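Local coordinates for extracellular protein 11-1 (Passalora fulva, PDB 6ZUS) that is a secreted zinc-binding effector of a plant-pathogenic fungus, probably acting as an avirulence factor in the interplay with plant resistance proteins, at residues 10-16 with 126-132. Residues are numbered along the deposited sequence; the frame is centred on the assembly and turned at random.
Sequences ALKWVHQ and GYYSRGF. With ZN (zinc ion), chain G.
His-15 carries its ring anti to the backbone N (chi1 -173°), whereas Tyr-127, its neighbour across the strands, holds CG anti to the carbonyl carbon (chi1 -67°); the two settings swing the rings over one another. They belong to an antiparallel pair that joins strand 6-20 to strand 127-138 at the margin of the four-stranded sheet. Seven backbone N-H...O bonds document the register, running from the reciprocal pair Ala-10 and Phe-132 to Gln-16 N on Gly-126 O at 2.8 Å.

The His-15 and Tyr-127 rings form a face-to-face stack, with centroids 3.8 Å apart and planes at 10°. On the same side of the sheet Trp-13 meets the edge of Tyr-127, its CZ2 lying 3.6 Å from Tyr-127 CD2, and this completes an aromatic cluster. Helix 31-40 and Leu-109 of helix 101-109 also pack on Trp-13.

The other sheet face repeats a CH-pi pattern. Val-14 CB sits over the Tyr-128 ring, 3.9 Å from its centroid; Ala-10 CB lies over the Phe-132 ring, 3.7 Å from its centroid. Between them Lys-12 and Arg-130 run side by side, CB to CB 4.0 Å. Asp-120 salt-bridges Arg-130 NH2 and also hydrogen-bonds Tyr-128 OH, while Arg-130 NH1 hydrogen-bonds the backbone O of Glu-118, tying this face to the preceding loop.

The stacked imidazole is also a metal ligand: His-15 ND1 binds a zinc ion at 2.0 Å, and a water on that zinc ion hydrogen-bonds Tyr-127 OH at 3.0 Å.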
loop_
_atom_site.group_PDB
_atom_site.type_symbol
_atom_site.label_atom_id
_atom_site.label_comp_id
_atom_site.label_asym_id
_atom_site.label_seq_id
_atom_site.Cartn_x
_atom_site.Cartn_y
_atom_site.Cartn_z
ATOM N N ALA A 10 5.634 -5.493 0.332
ATOM C CA ALA A 10 4.745 -5.246 -0.820
ATOM C C ALA A 10 3.593 -4.365 -0.310
ATOM O O ALA A 10 2.843 -4.832 0.530
ATOM C CB ALA A 10 4.237 -6.534 -1.405
ATOM N N LEU A 11 3.505 -3.136 -0.793
ATOM C CA LEU A 11 2.504 -2.105 -0.351
ATOM C C LEU A 11 1.523 -1.846 -1.489
ATOM O O LEU A 11 1.929 -1.837 -2.696
ATOM C CB LEU A 11 3.223 -0.809 0.016
ATOM C CG LEU A 11 4.201 -0.897 1.191
ATOM C CD1 LEU A 11 5.162 0.254 1.158
ATOM C CD2 LEU A 11 3.466 -0.925 2.507
ATOM N N LYS A 12 0.296 -1.557 -1.122
ATOM C CA LYS A 12 -0.735 -1.197 -2.127
ATOM C C LYS A 12 -1.753 -0.243 -1.503
ATOM O O LYS A 12 -2.235 -0.498 -0.367
ATOM C CB LYS A 12 -1.374 -2.454 -2.715
ATOM C CG LYS A 12 -2.395 -2.157 -3.783
ATOM C CD LYS A 12 -2.694 -3.331 -4.638
ATOM C CE LYS A 12 -3.729 -4.251 -4.091
ATOM N NZ LYS A 12 -4.430 -4.940 -5.212
ATOM N N TRP A 13 -1.935 0.856 -2.207
ATOM C CA TRP A 13 -2.901 1.940 -1.907
ATOM C C TRP A 13 -4.140 1.674 -2.748
ATOM O O TRP A 13 -4.017 1.438 -3.979
ATOM C CB TRP A 13 -2.267 3.263 -2.246
ATOM C CG TRP A 13 -3.115 4.436 -1.925
ATOM C CD1 TRP A 13 -3.018 5.236 -0.821
ATOM C CD2 TRP A 13 -4.126 5.010 -2.775
ATOM N NE1 TRP A 13 -3.907 6.262 -0.921
ATOM C CE2 TRP A 13 -4.625 6.145 -2.087
ATOM C CE3 TRP A 13 -4.655 4.699 -4.035
ATOM C CZ2 TRP A 13 -5.622 6.955 -2.620
ATOM C CZ3 TRP A 13 -5.665 5.492 -4.556
ATOM C CH2 TRP A 13 -6.133 6.594 -3.848
ATOM N N VAL A 14 -5.313 1.674 -2.141
ATOM C CA VAL A 14 -6.557 1.265 -2.842
ATOM C C VAL A 14 -7.652 2.310 -2.633
ATOM O O VAL A 14 -7.867 2.721 -1.483
ATOM C CB VAL A 14 -7.035 -0.141 -2.419
ATOM C CG1 VAL A 14 -8.217 -0.570 -3.282
ATOM C CG2 VAL A 14 -5.924 -1.198 -2.455
ATOM N N HIS A 15 -8.316 2.688 -3.725
ATOM C CA HIS A 15 -9.619 3.404 -3.697
ATOM C C HIS A 15 -10.664 2.496 -4.369
ATOM O O HIS A 15 -10.552 2.283 -5.579
ATOM C CB HIS A 15 -9.524 4.801 -4.346
ATOM C CG HIS A 15 -10.801 5.558 -4.146
ATOM N ND1 HIS A 15 -11.185 6.645 -4.909
ATOM C CD2 HIS A 15 -11.811 5.367 -3.276
ATOM C CE1 HIS A 15 -12.332 7.087 -4.483
ATOM N NE2 HIS A 15 -12.753 6.337 -3.527
ATOM N N GLN A 16 -11.606 1.955 -3.590
ATOM C CA GLN A 16 -12.755 1.175 -4.088
ATOM C C GLN A 16 -13.985 2.072 -4.000
ATOM O O GLN A 16 -14.300 2.615 -2.918
ATOM C CB GLN A 16 -12.952 -0.116 -3.288
ATOM C CG GLN A 16 -14.118 -0.984 -3.812
ATOM C CD GLN A 16 -14.271 -2.288 -3.063
ATOM O OE1 GLN A 16 -13.385 -2.691 -2.256
ATOM N NE2 GLN A 16 -15.422 -2.895 -3.297
ATOM N N GLY A 126 -13.780 3.368 1.721
ATOM C CA GLY A 126 -13.480 3.615 0.296
ATOM C C GLY A 126 -11.967 3.491 0.048
ATOM O O GLY A 126 -11.551 2.980 -1.012
ATOM N N TYR A 127 -11.165 4.019 0.972
ATOM C CA TYR A 127 -9.703 4.133 0.822
ATOM C C TYR A 127 -9.065 3.240 1.848
ATOM O O TYR A 127 -9.438 3.354 3.058
ATOM C CB TYR A 127 -9.244 5.553 1.066
ATOM C CG TYR A 127 -9.707 6.533 0.027
ATOM C CD1 TYR A 127 -10.930 7.149 0.138
ATOM C CD2 TYR A 127 -8.900 6.861 -1.052
ATOM C CE1 TYR A 127 -11.352 8.083 -0.782
ATOM C CE2 TYR A 127 -9.304 7.798 -1.971
ATOM C CZ TYR A 127 -10.534 8.416 -1.841
ATOM O OH TYR A 127 -10.883 9.343 -2.793
ATOM N N TYR A 128 -8.081 2.428 1.427
ATOM C CA TYR A 128 -7.417 1.490 2.366
ATOM C C TYR A 128 -6.066 1.083 1.773
ATOM O O TYR A 128 -5.729 1.438 0.603
ATOM C CB TYR A 128 -8.317 0.305 2.737
ATOM C CG TYR A 128 -8.878 -0.530 1.594
ATOM C CD1 TYR A 128 -10.009 -0.102 0.913
ATOM C CD2 TYR A 128 -8.295 -1.733 1.162
ATOM C CE1 TYR A 128 -10.544 -0.824 -0.142
ATOM C CE2 TYR A 128 -8.813 -2.458 0.082
ATOM C CZ TYR A 128 -9.965 -2.017 -0.552
ATOM O OH TYR A 128 -10.524 -2.746 -1.559
ATOM N N SER A 129 -5.345 0.358 2.609
ATOM C CA SER A 129 -3.964 -0.074 2.310
ATOM C C SER A 129 -3.833 -1.583 2.494
ATOM O O SER A 129 -4.601 -2.213 3.259
ATOM C CB SER A 129 -2.966 0.683 3.163
ATOM O OG SER A 129 -3.118 0.359 4.518
ATOM N N ARG A 130 -2.883 -2.133 1.755
ATOM C CA ARG A 130 -2.370 -3.513 1.872
ATOM C C ARG A 130 -0.866 -3.409 2.150
ATOM O O ARG A 130 -0.167 -2.494 1.605
ATOM C CB ARG A 130 -2.594 -4.339 0.611
ATOM C CG ARG A 130 -4.016 -4.291 0.078
ATOM C CD ARG A 130 -4.930 -5.015 1.061
ATOM N NE ARG A 130 -6.146 -5.385 0.370
ATOM C CZ ARG A 130 -7.045 -6.264 0.818
ATOM N NH1 ARG A 130 -6.871 -6.848 1.989
ATOM N NH2 ARG A 130 -8.096 -6.557 0.082
ATOM N N GLY A 131 -0.389 -4.321 2.962
ATOM C CA GLY A 131 1.071 -4.449 3.167
ATOM C C GLY A 131 1.353 -5.852 3.638
ATOM O O GLY A 131 0.669 -6.321 4.581
ATOM N N PHE A 132 2.307 -6.512 3.007
ATOM C CA PHE A 132 2.751 -7.845 3.471
ATOM C C PHE A 132 4.245 -8.010 3.161
ATOM O O PHE A 132 4.785 -7.405 2.230
ATOM C CB PHE A 132 1.831 -8.917 2.859
ATOM C CG PHE A 132 1.876 -8.992 1.357
ATOM C CD1 PHE A 132 2.848 -9.760 0.719
ATOM C CD2 PHE A 132 0.900 -8.369 0.578
ATOM C CE1 PHE A 132 2.884 -9.832 -0.667
ATOM C CE2 PHE A 132 0.928 -8.472 -0.803
ATOM C CZ PHE A 132 1.921 -9.194 -1.420
HETATM ZN ZN ZN G . -10.039 7.647 -6.258
HETATM O O HOH W 1 -9.166 9.480 -5.238
#